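Local coordinates for ABC sugar transporter, periplasmic sugar binding protein (Legionella pneumophila subsp. pneumophila, PDB 3ROT) that probably binds a sugar in the periplasm for uptake by an ABC transporter, at residues 206-211 / 231-236; 192-197 / 201-206; 52-57 / 73-78. All blocks are in the same frame, centred on the assembly; numbering follows the deposited sequence.

Interaction 1: residues 206-211 / 231-236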
loop_
_atom_site.group_PDB
_atom_site.type_symbol
_atom_site.label_atom_id
_atom_site.label_comp_id
_atom_site.label_asym_id
_atom_site.label_seq_id
_atom_site.Cartn_x
_atom_site.Cartn_y
_atom_site.Cartn_z
HETATM N N MSE A 206 -5.673 7.581 -11.069
HETATM C CA MSE A 206 -6.567 8.445 -11.844
HETATM C C MSE A 206 -5.886 8.910 -13.134
HETATM O O MSE A 206 -6.535 9.038 -14.180
HETATM C CB MSE A 206 -6.989 9.665 -11.014
HETATM C CG MSE A 206 -7.618 9.314 -9.687
HETATM SE SE MSE A 206 -8.636 10.796 -8.910
HETATM C CE MSE A 206 -7.172 11.968 -8.495
ATOM N N LEU A 207 -4.578 9.163 -13.060
ATOM C CA LEU A 207 -3.810 9.595 -14.227
ATOM C C LEU A 207 -3.756 8.485 -15.275
ATOM O O LEU A 207 -3.614 8.752 -16.468
ATOM C CB LEU A 207 -2.380 9.971 -13.827
ATOM C CG LEU A 207 -2.192 11.127 -12.842
ATOM C CD1 LEU A 207 -0.722 11.158 -12.416
ATOM C CD2 LEU A 207 -2.619 12.459 -13.478
ATOM N N LEU A 208 -3.862 7.240 -14.817
ATOM C CA LEU A 208 -3.823 6.079 -15.708
ATOM C C LEU A 208 -5.202 5.759 -16.308
ATOM O O LEU A 208 -5.295 5.156 -17.379
ATOM C CB LEU A 208 -3.285 4.853 -14.951
ATOM C CG LEU A 208 -1.789 4.793 -14.603
ATOM C CD1 LEU A 208 -1.529 3.655 -13.610
ATOM C CD2 LEU A 208 -0.977 4.580 -15.873
ATOM N N HIS A 209 -6.265 6.154 -15.612
ATOM C CA HIS A 209 -7.631 5.925 -16.088
ATOM C C HIS A 209 -8.439 7.187 -15.835
ATOM O O HIS A 209 -9.366 7.203 -15.034
ATOM C CB HIS A 209 -8.250 4.728 -15.359
ATOM C CG HIS A 209 -7.534 3.441 -15.629
ATOM N ND1 HIS A 209 -6.449 3.022 -14.890
ATOM C CD2 HIS A 209 -7.711 2.510 -16.597
ATOM C CE1 HIS A 209 -5.990 1.888 -15.391
ATOM N NE2 HIS A 209 -6.737 1.556 -16.426
ATOM N N PRO A 210 -8.084 8.275 -16.534
ATOM C CA PRO A 210 -8.791 9.545 -16.353
ATOM C C PRO A 210 -10.300 9.513 -16.583
ATOM O O PRO A 210 -11.040 10.170 -15.862
ATOM C CB PRO A 210 -8.038 10.502 -17.285
ATOM C CG PRO A 210 -7.500 9.589 -18.367
ATOM C CD PRO A 210 -7.074 8.360 -17.606
ATOM N N ASP A 211 -10.766 8.744 -17.562
ATOM C CA ASP A 211 -12.205 8.673 -17.808
ATOM C C ASP A 211 -12.928 7.994 -16.642
ATOM O O ASP A 211 -13.978 8.462 -16.202
ATOM C CB ASP A 211 -12.501 7.922 -19.112
ATOM C CG ASP A 211 -11.855 8.576 -20.322
ATOM O OD1 ASP A 211 -11.885 9.825 -20.412
ATOM O OD2 ASP A 211 -11.323 7.838 -21.185
ATOM N N VAL A 231 8.261 4.938 -10.618
ATOM C CA VAL A 231 9.137 4.750 -11.772
ATOM C C VAL A 231 8.303 4.449 -13.018
ATOM O O VAL A 231 8.593 4.930 -14.112
ATOM C CB VAL A 231 10.137 3.591 -11.518
ATOM C CG1 VAL A 231 10.910 3.264 -12.786
ATOM C CG2 VAL A 231 11.102 3.987 -10.410
ATOM N N SER A 232 7.256 3.656 -12.846
ATOM C CA SER A 232 6.400 3.319 -13.972
ATOM C C SER A 232 5.701 4.564 -14.497
ATOM O O SER A 232 5.617 4.770 -15.706
ATOM C CB SER A 232 5.355 2.284 -13.567
ATOM O OG SER A 232 4.557 1.943 -14.682
ATOM N N LEU A 233 5.197 5.392 -13.586
ATOM C CA LEU A 233 4.503 6.611 -13.981
ATOM C C LEU A 233 5.462 7.573 -14.669
ATOM O O LEU A 233 5.058 8.335 -15.549
ATOM C CB LEU A 233 3.853 7.267 -12.759
ATOM C CG LEU A 233 2.666 6.471 -12.199
ATOM C CD1 LEU A 233 2.373 6.919 -10.777
ATOM C CD2 LEU A 233 1.437 6.647 -13.101
ATOM N N ILE A 234 6.732 7.541 -14.278
ATOM C CA ILE A 234 7.719 8.405 -14.913
ATOM C C ILE A 234 7.904 7.970 -16.376
ATOM O O ILE A 234 7.912 8.805 -17.286
ATOM C CB ILE A 234 9.089 8.341 -14.195
ATOM C CG1 ILE A 234 9.023 9.075 -12.852
ATOM C CG2 ILE A 234 10.149 8.989 -15.058
ATOM C CD1 ILE A 234 10.285 8.938 -12.019
ATOM N N HIS A 235 8.046 6.665 -16.590
ATOM C CA HIS A 235 8.225 6.113 -17.930
ATOM C C HIS A 235 7.036 6.415 -18.838
ATOM O O HIS A 235 7.197 6.543 -20.049
ATOM C CB HIS A 235 8.449 4.594 -17.860
ATOM C CG HIS A 235 9.732 4.200 -17.189
ATOM N ND1 HIS A 235 10.096 2.883 -16.989
ATOM C CD2 HIS A 235 10.734 4.950 -16.664
ATOM C CE1 HIS A 235 11.263 2.839 -16.370
ATOM N NE2 HIS A 235 11.673 4.079 -16.162
ATOM N N LYS A 236 5.847 6.532 -18.254
ATOM C CA LYS A 236 4.639 6.831 -19.025
ATOM C C LYS A 236 4.419 8.336 -19.182
ATOM O O LYS A 236 3.410 8.770 -19.742
ATOM C CB LYS A 236 3.412 6.229 -18.346
ATOM C CG LYS A 236 3.420 4.719 -18.262
ATOM C CD LYS A 236 2.205 4.215 -17.516
ATOM C CE LYS A 236 2.125 2.704 -17.575
ATOM N NZ LYS A 236 2.020 2.234 -18.983
#
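L208 meets L233 and K236 where two neighbouring helices of one α/β lobe lie side by side, in the type I periplasmic-binding-protein fold. Helices 197-208 and 228-235 follow successive strands of a parallel sheet, 191-194 and 220-224, in consecutive β-α-β crossovers, and the contact joins their C-terminal ends. M206, a selenomethionine, packs instead on Q176, V179 and K180 of helix 172-185. L207 directs its CB at the opposing segment, but its side chain stops 5.0 Å from it at the nearest atom, so it flanks the contact without closing it. L208 does the work. With its CG beside the backbone N (chi1 -73°), the branch point CG lies 4.0 Å from L233 CD2, and the CD2 methyl is carried on to the lysine. L233 leaves its backbone obliquely to the other helix, and its CD2 methyl bends in toward the branch point of L208. H209 is the first residue to leave helical geometry, and the chain then leads off through P210 and D211.

L238 packs on L208 and L233. The second subunit also reaches this corner: P228 of that subunit packs on L208, and the S232 residues of the two chains meet.

The solvent-facing margin is finished by the aliphatic part of K236, which crosses L208 at about a right angle. Its chain is extended as far as CE and turns at chi4 (-60°); L208 CD2 rests 3.6 Å from K236 CD and 4.0 Å from K236 CE.

Interaction 2: residues 192-197 / 201-206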
loop_
_atom_site.group_PDB
_atom_site.type_symbol
_atom_site.label_atom_id
_atom_site.label_comp_id
_atom_site.label_asym_id
_atom_site.label_seq_id
_atom_site.Cartn_x
_atom_site.Cartn_y
_atom_site.Cartn_z
ATOM N N ILE A 192 1.159 19.471 -9.692
ATOM C CA ILE A 192 0.912 18.777 -8.439
ATOM C C ILE A 192 2.218 18.257 -7.856
ATOM O O ILE A 192 3.031 17.637 -8.551
ATOM C CB ILE A 192 -0.064 17.598 -8.604
ATOM C CG1 ILE A 192 -1.434 18.109 -9.077
ATOM C CG2 ILE A 192 -0.219 16.869 -7.267
ATOM C CD1 ILE A 192 -2.487 17.027 -9.250
ATOM N N PHE A 193 2.417 18.546 -6.576
ATOM C CA PHE A 193 3.594 18.106 -5.845
ATOM C C PHE A 193 3.134 17.096 -4.798
ATOM O O PHE A 193 2.337 17.439 -3.928
ATOM C CB PHE A 193 4.247 19.273 -5.095
ATOM C CG PHE A 193 4.972 20.250 -5.969
ATOM C CD1 PHE A 193 6.322 20.067 -6.269
ATOM C CD2 PHE A 193 4.320 21.379 -6.458
ATOM C CE1 PHE A 193 7.014 20.996 -7.038
ATOM C CE2 PHE A 193 5.009 22.314 -7.230
ATOM C CZ PHE A 193 6.359 22.118 -7.518
ATOM N N CYS A 194 3.632 15.866 -4.872
ATOM C CA CYS A 194 3.284 14.843 -3.879
ATOM C C CYS A 194 4.462 14.752 -2.914
ATOM O O CYS A 194 5.589 14.478 -3.338
ATOM C CB CYS A 194 3.070 13.489 -4.535
ATOM S SG CYS A 194 1.687 13.436 -5.682
ATOM N N LEU A 195 4.199 14.974 -1.628
ATOM C CA LEU A 195 5.253 14.942 -0.624
ATOM C C LEU A 195 5.841 13.551 -0.389
ATOM O O LEU A 195 6.964 13.433 0.085
ATOM C CB LEU A 195 4.758 15.569 0.689
ATOM C CG LEU A 195 4.384 17.059 0.539
ATOM C CD1 LEU A 195 3.940 17.643 1.869
ATOM C CD2 LEU A 195 5.579 17.828 0.002
ATOM N N THR A 196 5.080 12.505 -0.709
ATOM C CA THR A 196 5.578 11.123 -0.602
ATOM C C THR A 196 4.798 10.273 -1.602
ATOM O O THR A 196 3.814 10.739 -2.188
ATOM C CB THR A 196 5.380 10.492 0.795
ATOM O OG1 THR A 196 4.022 10.071 0.936
ATOM C CG2 THR A 196 5.723 11.477 1.905
ATOM N N SER A 197 5.222 9.027 -1.788
ATOM C CA SER A 197 4.539 8.143 -2.722
ATOM C C SER A 197 3.128 7.789 -2.239
ATOM O O SER A 197 2.288 7.352 -3.029
ATOM C CB SER A 197 5.366 6.874 -2.945
ATOM O OG SER A 197 5.559 6.171 -1.735
ATOM N N ASP A 201 0.480 7.369 -5.308
ATOM C CA ASP A 201 -0.216 6.154 -5.766
ATOM C C ASP A 201 -1.687 6.358 -6.132
ATOM O O ASP A 201 -2.095 6.087 -7.271
ATOM C CB ASP A 201 -0.133 5.025 -4.733
ATOM C CG ASP A 201 1.267 4.507 -4.545
ATOM O OD1 ASP A 201 2.001 4.372 -5.552
ATOM O OD2 ASP A 201 1.625 4.216 -3.382
ATOM N N PRO A 202 -2.515 6.805 -5.167
ATOM C CA PRO A 202 -3.926 7.006 -5.511
ATOM C C PRO A 202 -4.112 8.041 -6.623
ATOM O O PRO A 202 -5.034 7.933 -7.428
ATOM C CB PRO A 202 -4.559 7.411 -4.177
ATOM C CG PRO A 202 -3.436 7.975 -3.407
ATOM C CD PRO A 202 -2.284 7.073 -3.737
ATOM N N LEU A 203 -3.229 9.036 -6.676
ATOM C CA LEU A 203 -3.308 10.035 -7.736
ATOM C C LEU A 203 -2.942 9.366 -9.073
ATOM O O LEU A 203 -3.613 9.570 -10.091
ATOM C CB LEU A 203 -2.356 11.196 -7.460
ATOM C CG LEU A 203 -2.134 12.164 -8.629
ATOM C CD1 LEU A 203 -3.467 12.741 -9.082
ATOM C CD2 LEU A 203 -1.167 13.279 -8.213
ATOM N N GLY A 204 -1.890 8.551 -9.059
ATOM C CA GLY A 204 -1.466 7.870 -10.275
ATOM C C GLY A 204 -2.518 6.955 -10.897
ATOM O O GLY A 204 -2.524 6.720 -12.110
ATOM N N GLN A 205 -3.405 6.419 -10.072
ATOM C CA GLN A 205 -4.438 5.538 -10.592
ATOM C C GLN A 205 -5.399 6.341 -11.464
ATOM O O GLN A 205 -5.868 5.851 -12.489
ATOM C CB GLN A 205 -5.179 4.857 -9.447
ATOM C CG GLN A 205 -6.109 3.756 -9.900
ATOM C CD GLN A 205 -6.718 3.008 -8.737
ATOM O OE1 GLN A 205 -7.313 3.613 -7.837
ATOM N NE2 GLN A 205 -6.575 1.688 -8.743
HETATM N N MSE A 206 -5.673 7.581 -11.069
HETATM C CA MSE A 206 -6.567 8.445 -11.844
HETATM C C MSE A 206 -5.886 8.910 -13.134
HETATM O O MSE A 206 -6.535 9.038 -14.180
HETATM C CB MSE A 206 -6.989 9.665 -11.014
HETATM C CG MSE A 206 -7.618 9.314 -9.687
HETATM SE SE MSE A 206 -8.636 10.796 -8.910
HETATM C CE MSE A 206 -7.172 11.968 -8.495
#
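L203 pushes one methyl, CD2, onto both I192 and C194, two strand residues whose CB atoms point the same way, toward the helix. L203 CD2 is 3.8 Å from I192 CG2 and 3.8 Å from C194 SG, so a single branch spans both positions. I192 and L203 reach toward each other tip to tip, and I192 CD1 adds a looser approach of 4.1 Å to L203 CD2. The reach of the leucine comes from its first torsion: chi1 is 168°, which swings CG away from the backbone N and out toward the strand. F193, between the two strand contacts, points away from the helix.

This is the strand-to-helix half of a β-α-β crossover in a Rossmann-like lobe of the type I periplasmic binding proteins: strand 191-194, a central strand of its parallel sheet, ends in a two-residue loop, L195 and T196, and the chain folds back as helix 197-208. T196 is the N-cap, its OG1 accepting a bond from Q198 N. One turn on, D201 N donates to S197 O over 2.9 Å, nearly straight at 170°.

The next residue, P202, has no N-H to give, and the helix kinks there. D201 OD2 comes within 3.2 Å of S197 O, but both are acceptors and no bond forms; the ND2 group of N229 holds the other carboxylate oxygen, OD1. Farther along the helix Q205 reaches the second subunit: its OE1 bonds to Q176 NE2 of its own chain and to T19 OG1 of the second subunit, and its NE2 to P16 O of the second subunit.

Interaction 3: residues 52-57 / 73-78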
loop_
_atom_site.group_PDB
_atom_site.type_symbol
_atom_site.label_atom_id
_atom_site.label_comp_id
_atom_site.label_asym_id
_atom_site.label_seq_id
_atom_site.Cartn_x
_atom_site.Cartn_y
_atom_site.Cartn_z
ATOM N N GLN A 52 6.748 3.532 21.936
ATOM C CA GLN A 52 6.765 2.319 22.739
ATOM C C GLN A 52 7.830 1.360 22.199
ATOM O O GLN A 52 8.546 0.719 22.968
ATOM C CB GLN A 52 5.384 1.661 22.725
ATOM C CG GLN A 52 5.295 0.404 23.571
ATOM C CD GLN A 52 5.949 0.573 24.930
ATOM O OE1 GLN A 52 5.700 1.555 25.639
ATOM N NE2 GLN A 52 6.788 -0.390 25.307
ATOM N N PHE A 53 7.935 1.264 20.874
ATOM C CA PHE A 53 8.948 0.403 20.260
ATOM C C PHE A 53 10.351 0.785 20.750
ATOM O O PHE A 53 11.137 -0.071 21.165
ATOM C CB PHE A 53 8.905 0.519 18.735
ATOM C CG PHE A 53 7.807 -0.280 18.089
ATOM C CD1 PHE A 53 7.634 -1.626 18.399
ATOM C CD2 PHE A 53 6.974 0.301 17.139
ATOM C CE1 PHE A 53 6.647 -2.384 17.768
ATOM C CE2 PHE A 53 5.988 -0.446 16.505
ATOM C CZ PHE A 53 5.825 -1.793 16.820
ATOM N N ILE A 54 10.663 2.078 20.685
ATOM C CA ILE A 54 11.953 2.594 21.120
ATOM C C ILE A 54 12.183 2.285 22.592
ATOM O O ILE A 54 13.279 1.912 23.001
ATOM C CB ILE A 54 12.029 4.130 20.931
ATOM C CG1 ILE A 54 11.977 4.471 19.441
ATOM C CG2 ILE A 54 13.291 4.672 21.571
ATOM C CD1 ILE A 54 11.881 5.943 19.148
ATOM N N GLU A 55 11.129 2.459 23.380
ATOM C CA GLU A 55 11.175 2.221 24.814
ATOM C C GLU A 55 11.474 0.748 25.118
ATOM O O GLU A 55 12.352 0.437 25.921
ATOM C CB GLU A 55 9.841 2.643 25.432
ATOM C CG GLU A 55 9.953 3.498 26.685
ATOM C CD GLU A 55 10.833 4.721 26.500
ATOM O OE1 GLU A 55 12.071 4.580 26.549
ATOM O OE2 GLU A 55 10.293 5.826 26.296
ATOM N N SER A 56 10.751 -0.162 24.476
ATOM C CA SER A 56 10.990 -1.578 24.716
ATOM C C SER A 56 12.355 -1.993 24.181
ATOM O O SER A 56 12.983 -2.898 24.716
ATOM C CB SER A 56 9.882 -2.438 24.091
ATOM O OG SER A 56 9.714 -2.168 22.711
ATOM N N ALA A 57 12.822 -1.326 23.131
ATOM C CA ALA A 57 14.129 -1.646 22.574
ATOM C C ALA A 57 15.207 -1.288 23.595
ATOM O O ALA A 57 16.137 -2.064 23.822
ATOM C CB ALA A 57 14.358 -0.875 21.279
ATOM N N THR A 73 8.582 16.666 19.770
ATOM C CA THR A 73 8.259 16.425 21.178
ATOM C C THR A 73 8.049 14.965 21.618
ATOM O O THR A 73 8.473 14.567 22.706
ATOM C CB THR A 73 6.986 17.218 21.581
ATOM O OG1 THR A 73 5.934 16.947 20.642
ATOM C CG2 THR A 73 7.271 18.705 21.600
ATOM N N ALA A 74 7.385 14.182 20.777
ATOM C CA ALA A 74 7.079 12.789 21.082
ATOM C C ALA A 74 8.237 11.901 21.529
ATOM O O ALA A 74 8.061 11.046 22.401
ATOM C CB ALA A 74 6.392 12.149 19.882
ATOM N N PHE A 75 9.415 12.100 20.954
ATOM C CA PHE A 75 10.566 11.254 21.266
ATOM C C PHE A 75 11.596 11.749 22.288
ATOM O O PHE A 75 12.472 10.984 22.705
ATOM C CB PHE A 75 11.268 10.914 19.953
ATOM C CG PHE A 75 10.344 10.319 18.930
ATOM C CD1 PHE A 75 10.053 8.958 18.949
ATOM C CD2 PHE A 75 9.696 11.132 18.005
ATOM C CE1 PHE A 75 9.126 8.417 18.064
ATOM C CE2 PHE A 75 8.771 10.603 17.118
ATOM C CZ PHE A 75 8.482 9.238 17.147
ATOM N N SER A 76 11.480 13.006 22.702
ATOM C CA SER A 76 12.424 13.601 23.651
ATOM C C SER A 76 12.832 12.729 24.830
ATOM O O SER A 76 14.011 12.443 25.024
ATOM C CB SER A 76 11.860 14.917 24.177
ATOM O OG SER A 76 11.547 15.774 23.097
ATOM N N LYS A 77 11.853 12.317 25.623
ATOM C CA LYS A 77 12.124 11.506 26.801
ATOM C C LYS A 77 12.841 10.206 26.463
ATOM O O LYS A 77 13.790 9.822 27.139
ATOM C CB LYS A 77 10.820 11.195 27.530
ATOM C CG LYS A 77 11.013 10.878 28.995
ATOM C CD LYS A 77 10.285 11.897 29.857
ATOM C CE LYS A 77 10.685 13.319 29.492
ATOM N NZ LYS A 77 9.910 14.331 30.269
ATOM N N SER A 78 12.377 9.530 25.420
ATOM C CA SER A 78 12.977 8.270 24.995
ATOM C C SER A 78 14.424 8.483 24.563
ATOM O O SER A 78 15.308 7.699 24.912
ATOM C CB SER A 78 12.179 7.675 23.835
ATOM O OG SER A 78 10.817 7.510 24.193
#
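I54 and E55, side by side on helix 47-59, meet F75 and S78, the latter on helix 76-85; I54 does so through carbon contacts and E55 through a hydrogen bond. The CB of I54 is directed at the opposing segment and splits there into two branches. The shorter, CG2, rests 3.9 Å from S78 CB. The longer runs through CG1, which lies beside the backbone N, and extends through chi2 (173°) to the tip. That tip, CD1, lands 3.5 Å from F75 CD1 and 3.9 Å from F75 CE1, meeting the ring obliquely, while the two side chains cross at about a right angle.

E55 leaves its helix at a slant and bends at chi2 (53°), bringing OE2 to S78 OG. S78 OG donates to E55 OE2 across 2.7 Å, approaching from above the carboxylate, 41° out of its plane. The other oxygen, OE1, is in a salt bridge with NH1 of R81, farther along the serine's own helix. Both oxygens of the acid are thereby tied to helix 76-85, an arrangement consistent with a carboxylate that stays ionised. The backbones come close here: E55 CA and S78 CA are 6.3 Å apart.

The two helices lie on the same face of the parallel sheet of the N-terminal lobe, in successive β-α-β crossovers on either side of strand 64-67 in the chain. I54 also packs down on I9 of strand 5-9 and T67 of strand 64-67, and F75 also packs on V47, Q50 and V51 of helix 47-59 and on I69 and P70.

In the fold
Interactions 1 and 2 are successive stages along helix 197-208: interaction 2 ties its first turns to strand 191-194, interaction 1 ties its end to helix 228-235, and their segments share M206, which takes part in neither contact. Their centres are 10 Å apart and they touch directly, L233 CD1 lying 4.0 Å from G204 CA. Interaction 3 belongs to the other lobe, on the opposite side of the chain's centre; its centre is about 31 Å from that of interaction 2 and about 40 Å from that of interaction 1. In this family the sugar is usually held in the cleft between two such lobes. The second subunit reaches interactions 1 and 2 but does not touch interaction 3.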